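Side-chain contacts in succinate-semialdehyde dehydrogenase (Synechococcus sp., PDB 4ITA), which oxidises succinic semialdehyde to succinate as an aldehyde dehydrogenase, probably using NADP+ as the oxidising cofactor: residues N9-E14 against I293-A298; A25-K30 against L185-S190; N106-T109 against T114-Y117. All coordinates share one frame; numbering follows the deposited sequence.

Contact 1 (N9-E14 against I293-A298)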
loop_
_atom_site.group_PDB
_atom_site.type_symbol
_atom_site.label_atom_id
_atom_site.label_comp_id
_atom_site.label_asym_id
_atom_site.label_seq_id
_atom_site.Cartn_x
_atom_site.Cartn_y
_atom_site.Cartn_z
ATOM N N ASN A 9 32.279 -16.075 -8.027
ATOM C CA ASN A 9 32.581 -16.464 -6.652
ATOM C C ASN A 9 33.349 -15.354 -5.935
ATOM O O ASN A 9 34.483 -15.058 -6.297
ATOM C CB ASN A 9 33.394 -17.761 -6.659
ATOM C CG ASN A 9 33.531 -18.384 -5.284
ATOM O OD1 ASN A 9 33.564 -17.687 -4.270
ATOM N ND2 ASN A 9 33.620 -19.707 -5.243
ATOM N N PRO A 10 32.739 -14.735 -4.907
ATOM C CA PRO A 10 33.390 -13.591 -4.256
ATOM C C PRO A 10 34.587 -13.969 -3.387
ATOM O O PRO A 10 35.342 -13.080 -3.000
ATOM C CB PRO A 10 32.269 -13.001 -3.391
ATOM C CG PRO A 10 31.410 -14.178 -3.057
ATOM C CD PRO A 10 31.417 -15.025 -4.318
ATOM N N THR A 11 34.758 -15.252 -3.086
ATOM C CA THR A 11 35.920 -15.703 -2.325
ATOM C C THR A 11 37.176 -15.734 -3.199
ATOM O O THR A 11 38.284 -15.482 -2.717
ATOM C CB THR A 11 35.649 -17.074 -1.670
ATOM O OG1 THR A 11 34.552 -16.940 -0.760
ATOM C CG2 THR A 11 36.867 -17.584 -0.900
ATOM N N THR A 12 37.000 -16.004 -4.489
ATOM C CA THR A 12 38.129 -16.135 -5.404
ATOM C C THR A 12 38.151 -15.063 -6.488
ATOM O O THR A 12 39.198 -14.801 -7.088
ATOM C CB THR A 12 38.121 -17.505 -6.089
ATOM O OG1 THR A 12 36.910 -17.645 -6.843
ATOM C CG2 THR A 12 38.218 -18.622 -5.069
ATOM N N GLY A 13 37.000 -14.455 -6.755
ATOM C CA GLY A 13 36.883 -13.512 -7.856
ATOM C C GLY A 13 36.670 -14.195 -9.198
ATOM O O GLY A 13 36.576 -13.532 -10.233
ATOM N N GLU A 14 36.585 -15.522 -9.186
ATOM C CA GLU A 14 36.433 -16.294 -10.417
ATOM C C GLU A 14 35.017 -16.260 -10.991
ATOM O O GLU A 14 34.042 -16.500 -10.286
ATOM C CB GLU A 14 36.846 -17.749 -10.196
ATOM C CG GLU A 14 36.472 -18.668 -11.355
ATOM C CD GLU A 14 37.009 -20.075 -11.194
ATOM O OE1 GLU A 14 37.104 -20.793 -12.213
ATOM O OE2 GLU A 14 37.337 -20.466 -10.055
ATOM N N ILE A 293 38.234 -14.420 9.845
ATOM C CA ILE A 293 37.991 -14.051 8.460
ATOM C C ILE A 293 38.582 -15.126 7.557
ATOM O O ILE A 293 39.719 -15.553 7.756
ATOM C CB ILE A 293 38.641 -12.692 8.130
ATOM C CG1 ILE A 293 38.283 -11.653 9.198
ATOM C CG2 ILE A 293 38.236 -12.216 6.734
ATOM C CD1 ILE A 293 39.128 -10.386 9.140
ATOM N N GLY A 294 37.822 -15.574 6.566
ATOM C CA GLY A 294 38.344 -16.583 5.665
ATOM C C GLY A 294 37.307 -17.177 4.740
ATOM O O GLY A 294 36.274 -16.566 4.462
ATOM N N ASP A 295 37.604 -18.377 4.256
ATOM C CA ASP A 295 36.742 -19.092 3.320
ATOM C C ASP A 295 35.398 -19.352 3.984
ATOM O O ASP A 295 35.332 -20.010 5.012
ATOM C CB ASP A 295 37.396 -20.425 2.937
ATOM C CG ASP A 295 36.696 -21.119 1.772
ATOM O OD1 ASP A 295 35.509 -20.844 1.514
ATOM O OD2 ASP A 295 37.348 -21.947 1.102
ATOM N N PRO A 296 34.313 -18.830 3.390
ATOM C CA PRO A 296 32.998 -18.993 4.018
ATOM C C PRO A 296 32.497 -20.444 4.042
ATOM O O PRO A 296 31.598 -20.765 4.819
ATOM C CB PRO A 296 32.089 -18.096 3.167
ATOM C CG PRO A 296 32.772 -18.012 1.835
ATOM C CD PRO A 296 34.247 -17.999 2.175
ATOM N N MET A 297 33.088 -21.317 3.231
ATOM C CA MET A 297 32.720 -22.733 3.292
ATOM C C MET A 297 33.238 -23.435 4.550
ATOM O O MET A 297 32.698 -24.464 4.949
ATOM C CB MET A 297 33.180 -23.485 2.041
ATOM C CG MET A 297 32.308 -23.267 0.809
ATOM S SD MET A 297 30.555 -23.778 0.921
ATOM C CE MET A 297 30.682 -25.499 1.408
ATOM N N ALA A 298 34.267 -22.875 5.187
ATOM C CA ALA A 298 34.807 -23.453 6.417
ATOM C C ALA A 298 33.906 -23.138 7.607
ATOM O O ALA A 298 33.541 -21.987 7.815
ATOM C CB ALA A 298 36.214 -22.942 6.663
#

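Contact 2 (A25-K30 against L185-S190). With NDP (NADPH dihydro-nicotinamide-adenine-dinucleotide phosphate), chain C; EDO (1,2-ethanediol), chain H.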
loop_
_atom_site.group_PDB
_atom_site.type_symbol
_atom_site.label_atom_id
_atom_site.label_comp_id
_atom_site.label_asym_id
_atom_site.label_seq_id
_atom_site.Cartn_x
_atom_site.Cartn_y
_atom_site.Cartn_z
ATOM N N ALA A 25 10.446 -10.919 -25.828
ATOM C CA ALA A 25 9.481 -11.916 -26.283
ATOM C C ALA A 25 9.389 -13.095 -25.308
ATOM O O ALA A 25 8.296 -13.612 -25.034
ATOM C CB ALA A 25 9.838 -12.404 -27.684
ATOM N N GLU A 26 10.535 -13.519 -24.776
ATOM C CA GLU A 26 10.555 -14.605 -23.800
ATOM C C GLU A 26 9.887 -14.193 -22.487
ATOM O O GLU A 26 9.180 -14.997 -21.867
ATOM C CB GLU A 26 11.989 -15.085 -23.572
ATOM C CG GLU A 26 12.540 -15.801 -24.801
ATOM C CD GLU A 26 14.005 -16.163 -24.708
ATOM O OE1 GLU A 26 14.792 -15.426 -24.077
ATOM O OE2 GLU A 26 14.381 -17.200 -25.292
ATOM N N ILE A 27 10.098 -12.945 -22.069
ATOM C CA ILE A 27 9.424 -12.421 -20.884
ATOM C C ILE A 27 7.912 -12.428 -21.106
ATOM O O ILE A 27 7.149 -12.881 -20.245
ATOM C CB ILE A 27 9.904 -10.999 -20.546
ATOM C CG1 ILE A 27 11.362 -11.029 -20.093
ATOM C CG2 ILE A 27 9.029 -10.366 -19.465
ATOM C CD1 ILE A 27 11.993 -9.656 -20.014
ATOM N N ASP A 28 7.485 -11.954 -22.270
ATOM C CA ASP A 28 6.073 -11.943 -22.623
ATOM C C ASP A 28 5.458 -13.340 -22.557
ATOM O O ASP A 28 4.354 -13.509 -22.039
ATOM C CB ASP A 28 5.884 -11.346 -24.019
ATOM C CG ASP A 28 4.431 -11.192 -24.383
ATOM O OD1 ASP A 28 3.812 -10.220 -23.907
ATOM O OD2 ASP A 28 3.912 -12.046 -25.137
ATOM N N ALA A 29 6.181 -14.335 -23.062
ATOM C CA ALA A 29 5.690 -15.708 -23.042
ATOM C C ALA A 29 5.525 -16.202 -21.614
ATOM O O ALA A 29 4.557 -16.901 -21.306
ATOM C CB ALA A 29 6.630 -16.613 -23.812
ATOM N N LYS A 30 6.473 -15.860 -20.748
ATOM C CA LYS A 30 6.358 -16.253 -19.346
ATOM C C LYS A 30 5.169 -15.591 -18.662
ATOM O O LYS A 30 4.499 -16.219 -17.850
ATOM C CB LYS A 30 7.668 -16.008 -18.601
ATOM C CG LYS A 30 8.775 -16.944 -19.096
ATOM C CD LYS A 30 9.862 -17.155 -18.074
ATOM C CE LYS A 30 10.957 -18.060 -18.618
ATOM N NZ LYS A 30 10.825 -19.470 -18.140
ATOM N N LEU A 185 12.753 -15.197 -13.549
ATOM C CA LEU A 185 13.121 -14.462 -14.757
ATOM C C LEU A 185 14.581 -14.085 -14.678
ATOM O O LEU A 185 14.971 -13.248 -13.854
ATOM C CB LEU A 185 12.271 -13.196 -14.912
ATOM C CG LEU A 185 10.753 -13.359 -14.817
ATOM C CD1 LEU A 185 10.074 -12.012 -15.011
ATOM C CD2 LEU A 185 10.233 -14.364 -15.834
ATOM N N LEU A 186 15.401 -14.692 -15.533
ATOM C CA LEU A 186 16.807 -14.308 -15.626
ATOM C C LEU A 186 16.889 -13.048 -16.472
ATOM O O LEU A 186 17.088 -13.109 -17.683
ATOM C CB LEU A 186 17.652 -15.438 -16.223
ATOM C CG LEU A 186 17.753 -16.700 -15.358
ATOM C CD1 LEU A 186 18.725 -17.694 -16.011
ATOM C CD2 LEU A 186 18.172 -16.385 -13.930
ATOM N N ILE A 187 16.679 -11.906 -15.825
ATOM C CA ILE A 187 16.645 -10.620 -16.510
ATOM C C ILE A 187 17.361 -9.559 -15.697
ATOM O O ILE A 187 17.487 -9.684 -14.471
ATOM C CB ILE A 187 15.191 -10.152 -16.798
ATOM C CG1 ILE A 187 14.409 -9.894 -15.499
ATOM C CG2 ILE A 187 14.472 -11.146 -17.713
ATOM C CD1 ILE A 187 12.997 -9.345 -15.722
ATOM N N GLY A 188 17.828 -8.524 -16.382
ATOM C CA GLY A 188 18.521 -7.426 -15.736
ATOM C C GLY A 188 17.567 -6.347 -15.270
ATOM O O GLY A 188 16.366 -6.372 -15.565
ATOM N N ALA A 189 18.117 -5.368 -14.557
ATOM C CA ALA A 189 17.312 -4.284 -14.011
ATOM C C ALA A 189 16.545 -3.510 -15.085
ATOM O O ALA A 189 15.401 -3.101 -14.865
ATOM C CB ALA A 189 18.184 -3.336 -13.177
ATOM N N SER A 190 17.161 -3.325 -16.254
ATOM C CA SER A 190 16.524 -2.569 -17.339
ATOM C C SER A 190 15.288 -3.256 -17.916
ATOM O O SER A 190 14.503 -2.635 -18.634
ATOM C CB SER A 190 17.517 -2.292 -18.472
ATOM O OG SER A 190 17.883 -3.497 -19.129
HETATM P PA NDP C . 20.015 -3.201 -5.325
HETATM O O1A NDP C . 18.852 -2.283 -5.084
HETATM O O2A NDP C . 21.179 -2.731 -6.153
HETATM O O5B NDP C . 19.466 -4.542 -6.004
HETATM C C5B NDP C . 18.332 -5.249 -5.487
HETATM C C4B NDP C . 17.486 -5.818 -6.623
HETATM O O4B NDP C . 16.935 -4.734 -7.376
HETATM C C3B NDP C . 18.288 -6.637 -7.628
HETATM O O3B NDP C . 17.436 -7.652 -8.177
HETATM C C2B NDP C . 18.615 -5.620 -8.705
HETATM O O2B NDP C . 18.864 -6.199 -9.979
HETATM C C1B NDP C . 17.312 -4.871 -8.748
HETATM N N9A NDP C . 17.393 -3.503 -9.283
HETATM C C8A NDP C . 18.371 -2.591 -9.112
HETATM N N7A NDP C . 18.044 -1.435 -9.738
HETATM C C5A NDP C . 16.834 -1.605 -10.293
HETATM C C6A NDP C . 15.897 -0.802 -11.095
HETATM N N6A NDP C . 16.210 0.467 -11.425
HETATM N N1A NDP C . 14.741 -1.381 -11.469
HETATM C C2A NDP C . 14.419 -2.640 -11.140
HETATM N N3A NDP C . 15.222 -3.435 -10.419
HETATM C C4A NDP C . 16.411 -2.968 -9.984
HETATM O O3 NDP C . 20.453 -3.660 -3.828
HETATM P PN NDP C . 21.878 -4.038 -3.146
HETATM O O1N NDP C . 22.980 -3.107 -3.601
HETATM O O2N NDP C . 22.042 -5.529 -3.256
HETATM O O5D NDP C . 21.567 -3.687 -1.606
HETATM C C5D NDP C . 20.605 -4.435 -0.875
HETATM C C4D NDP C . 19.653 -3.489 -0.166
HETATM O O4D NDP C . 18.468 -4.198 0.227
HETATM C C3D NDP C . 20.233 -2.907 1.108
HETATM O O3D NDP C . 19.912 -1.515 1.205
HETATM C C2D NDP C . 19.543 -3.745 2.166
HETATM O O2D NDP C . 19.540 -3.066 3.422
HETATM C C1D NDP C . 18.150 -3.888 1.587
HETATM N N1N NDP C . 17.442 -4.994 2.245
HETATM C C2N NDP C . 16.181 -4.829 2.679
HETATM C C3N NDP C . 15.676 -5.655 3.682
HETATM C C7N NDP C . 14.264 -5.522 4.171
HETATM O O7N NDP C . 13.596 -6.545 4.307
HETATM N N7N NDP C . 13.772 -4.318 4.449
HETATM C C4N NDP C . 16.542 -6.712 4.326
HETATM C C5N NDP C . 17.636 -7.064 3.428
HETATM C C6N NDP C . 18.042 -6.189 2.424
HETATM P P2B NDP C . 20.357 -6.386 -10.542
HETATM O O1X NDP C . 20.108 -7.000 -11.889
HETATM O O2X NDP C . 20.967 -5.007 -10.625
HETATM O O3X NDP C . 21.097 -7.305 -9.617
HETATM C C1 EDO H . 15.074 -5.457 -23.093
HETATM O O1 EDO H . 14.514 -6.405 -22.173
HETATM C C2 EDO H . 15.480 -4.196 -22.345
HETATM O O2 EDO H . 16.641 -4.448 -21.545
#

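Contact 3 (N106-T109 against T114-Y117)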
loop_
_atom_site.group_PDB
_atom_site.type_symbol
_atom_site.label_atom_id
_atom_site.label_comp_id
_atom_site.label_asym_id
_atom_site.label_seq_id
_atom_site.Cartn_x
_atom_site.Cartn_y
_atom_site.Cartn_z
ATOM N N ASN A 106 -13.285 -15.478 5.631
ATOM C CA ASN A 106 -14.255 -14.384 5.629
ATOM C C ASN A 106 -14.340 -13.725 6.994
ATOM O O ASN A 106 -14.335 -14.407 8.021
ATOM C CB ASN A 106 -15.652 -14.891 5.282
ATOM C CG ASN A 106 -15.761 -15.438 3.879
ATOM O OD1 ASN A 106 -14.871 -15.268 3.040
ATOM N ND2 ASN A 106 -16.879 -16.100 3.607
ATOM N N GLU A 107 -14.438 -12.403 7.004
ATOM C CA GLU A 107 -14.650 -11.670 8.247
ATOM C C GLU A 107 -16.011 -10.992 8.186
ATOM O O GLU A 107 -16.235 -10.106 7.362
ATOM C CB GLU A 107 -13.520 -10.666 8.485
ATOM C CG GLU A 107 -12.176 -11.362 8.721
ATOM C CD GLU A 107 -10.984 -10.419 8.786
ATOM O OE1 GLU A 107 -11.002 -9.370 8.113
ATOM O OE2 GLU A 107 -10.020 -10.747 9.507
ATOM N N TYR A 108 -16.927 -11.430 9.043
ATOM C CA TYR A 108 -18.305 -10.959 8.999
ATOM C C TYR A 108 -18.494 -9.725 9.865
ATOM O O TYR A 108 -17.920 -9.622 10.952
ATOM C CB TYR A 108 -19.272 -12.081 9.419
ATOM C CG TYR A 108 -19.274 -13.229 8.437
ATOM C CD1 TYR A 108 -18.320 -14.230 8.517
ATOM C CD2 TYR A 108 -20.206 -13.287 7.408
ATOM C CE1 TYR A 108 -18.297 -15.266 7.603
ATOM C CE2 TYR A 108 -20.190 -14.324 6.488
ATOM C CZ TYR A 108 -19.234 -15.309 6.597
ATOM O OH TYR A 108 -19.200 -16.344 5.688
ATOM N N THR A 109 -19.290 -8.784 9.368
ATOM C CA THR A 109 -19.616 -7.572 10.109
ATOM C C THR A 109 -21.125 -7.426 10.078
ATOM O O THR A 109 -21.739 -7.526 9.018
ATOM C CB THR A 109 -18.960 -6.334 9.469
ATOM O OG1 THR A 109 -17.535 -6.432 9.596
ATOM C CG2 THR A 109 -19.435 -5.050 10.150
ATOM N N THR A 114 -28.562 -9.586 5.168
ATOM C CA THR A 114 -28.594 -10.972 5.623
ATOM C C THR A 114 -27.172 -11.468 5.852
ATOM O O THR A 114 -26.886 -12.128 6.858
ATOM C CB THR A 114 -29.329 -11.874 4.618
ATOM O OG1 THR A 114 -30.711 -11.509 4.600
ATOM C CG2 THR A 114 -29.195 -13.347 5.002
ATOM N N GLU A 115 -26.277 -11.136 4.924
ATOM C CA GLU A 115 -24.865 -11.431 5.099
ATOM C C GLU A 115 -24.048 -10.257 4.621
ATOM O O GLU A 115 -24.276 -9.747 3.532
ATOM C CB GLU A 115 -24.450 -12.687 4.324
ATOM C CG GLU A 115 -24.839 -13.994 4.997
ATOM C CD GLU A 115 -24.168 -15.200 4.374
ATOM O OE1 GLU A 115 -23.160 -15.021 3.665
ATOM O OE2 GLU A 115 -24.654 -16.331 4.585
ATOM N N SER A 116 -23.108 -9.815 5.445
ATOM C CA SER A 116 -22.140 -8.817 5.012
ATOM C C SER A 116 -20.783 -9.171 5.583
ATOM O O SER A 116 -20.650 -9.462 6.771
ATOM C CB SER A 116 -22.568 -7.395 5.391
ATOM O OG SER A 116 -22.998 -7.322 6.734
ATOM N N TYR A 117 -19.780 -9.190 4.714
ATOM C CA TYR A 117 -18.459 -9.637 5.119
ATOM C C TYR A 117 -17.402 -9.152 4.160
ATOM O O TYR A 117 -17.704 -8.608 3.094
ATOM C CB TYR A 117 -18.397 -11.170 5.218
ATOM C CG TYR A 117 -18.824 -11.947 3.978
ATOM C CD1 TYR A 117 -20.162 -12.236 3.741
ATOM C CD2 TYR A 117 -17.884 -12.423 3.062
ATOM C CE1 TYR A 117 -20.560 -12.969 2.619
ATOM C CE2 TYR A 117 -18.271 -13.157 1.936
ATOM C CZ TYR A 117 -19.610 -13.427 1.721
ATOM O OH TYR A 117 -20.004 -14.154 0.611
HETATM O O HOH W 1 -21.131 -16.796 3.908
HETATM O O HOH W 2 -23.194 -10.279 8.441
#

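Contact 1 (N9-E14 against I293-A298)
Thr11 and Pro296 point at each other from two loops and carry most of the touch. The first loop, Asn9-Glu14, is the turn of a β-hairpin between strands 6-8 and 15-18. The second, after helix 274-289, holds a type I β turn from Asp295 to Ala298. In Thr11 the hydroxyl sits beside the backbone N (chi1 -62°), and the methyl lies anti to that N. This turn of the side chain brings OG1 up to the CD-CG side of the proline ring. Thr11 OG1 is 3.1 Å from Pro296 CD, and Pro296 CG is close behind. An oxygen thus rests against two methylene groups. No hydrogen bond crosses between the two loops. The methyl stands farther back, with Thr11 CG2 4.1 Å from Pro296 CD; Asp295 OD1 lies a little beyond. Pro296 is buried, and Thr72 of helix 64-75 also packs on it. Thr11 also touches Pro305.

Each loop is shaped by its own side chains. Asn9 OD1 accepts from Thr11 N at 3.0 Å in an Asx turn, with the donor tilted 25° from the carbonyl plane. This bond ties down the backbone of the threonine that makes the contact. Thr12 OG1 takes Glu14 N in an ST turn, and Asn9 O receives both Thr12 N and Gly13 N. These bonds lie within the loop itself. By comparison with other aldehyde dehydrogenases, the contact probably joins the N-terminal part of the cofactor-binding domain to the catalytic domain. On the second loop Asp295, the first residue of the β turn, also forms an Asx turn. There Asp295 OD1 takes Met297 N at 3.0 Å, and the N-H comes from above the carboxylate plane, 45° out of it.

Contact 2 (A25-K30 against L185-S190)
Ser190 OG and O2 of a 1,2-ethanediol, probably from the crystallisation liquor, share a hydrogen bond of 2.9 Å. Gln191 holds the same small molecule. Across the contact itself, helix 24-41 meets the loop after strand 182-185 through carbon atoms. The side chains of Ile27 and Ile187 run nearly perpendicular. Ile27 CD1 lies 3.7 Å from Ile187 CG2, with Ile27 CG1 close behind. Ile187 puts CG1 between its backbone N and carbonyl carbon (chi1 64°), which leaves the CG2 methyl to face the helix. One turn on, the side chains of Lys30 and Leu185 pass antiparallel. Lys30 CD is 3.6 Å from Leu185 CD2. Leu22 touches Ile27, Lys30 and Ile187 and fills in beside them.

The loop follows a β strand of the Rossmann-type cofactor domain and runs on to the NADPH. Ala189 CB lies 3.6 Å from C5A of the adenine. Lys156 NZ binds both Ile187 O and the cofactor. A polar tie nearby joins Lys30 O to Gln183 NE2. Between the two segments the contact is apolar, with Lys30 lending the methylenes of its chain, and so it sets no hydrogen-bond direction.

Contact 3 (N106-T109 against T114-Y117)
Tyr117 carries its ring between its backbone N and carbonyl carbon (chi1 54°), while Tyr108 has its CG beside the backbone N (chi1 -66°). The two side chains consequently run alongside each other in the same direction. Tyr117 CB sits over the Tyr108 ring face as a CH-pi contact, 4.0 Å from the centroid. The rings are oblique to each other, with planes 45° apart, and Tyr108 CE2 comes to 3.5 Å from Tyr117 CD1. Asn106 runs alongside Tyr117, its amide ND2 3.7 Å from Tyr117 CE2. The same ND2 donates to Tyr108 OH at 3.1 Å, almost straight and in the amide plane. With an alanine in place of Asn106 the amide is gone, and Tyr108 OH is likely to lose this donor while a gap opens beside Tyr117. Water 1 lies in the plane of the Tyr108 ring, at its edge, and joins the phenol OH to Glu115 OE1.

The segments form an antiparallel β-hairpin of strands 107-108 and 115-129, with Tyr108 and Tyr117 as a non-hydrogen-bonded pair. A classic β bulge at Thr114 and Glu115 faces Leu455 on the neighbouring strand. The second subunit covers part of this hairpin: Leu425 of that subunit packs on Thr109 and its Ile405 on Tyr117. This is consistent with the oligomerisation region of aldehyde dehydrogenases.

Toward the turn, Thr109 N donates to Ser116 O at 3.0 Å. Ser116 OG donates back to Thr109 O at 2.6 Å, nearly along the C=O axis, and also bonds Thr111 OG1.

In the fold
The three contacts do not touch one another. Contacts 1 and 2 are closest, with centres about 30 Å apart and nearest atoms about 15 Å apart. Contact 3 is far from both: its centre is about 57 Å from that of contact 1 and about 41 Å from that of contact 2. Contacts 1 and 3 lie on opposite sides of the chain's centre. Along the sequence, contact 1 spans contact 2, which in turn spans contact 3. Contact 2 alone includes a residue of the NADPH pocket, at the adenine end. Contact 3 is the one met by the second subunit; no other protein chain of the assembly touches the segments of contacts 1 and 2.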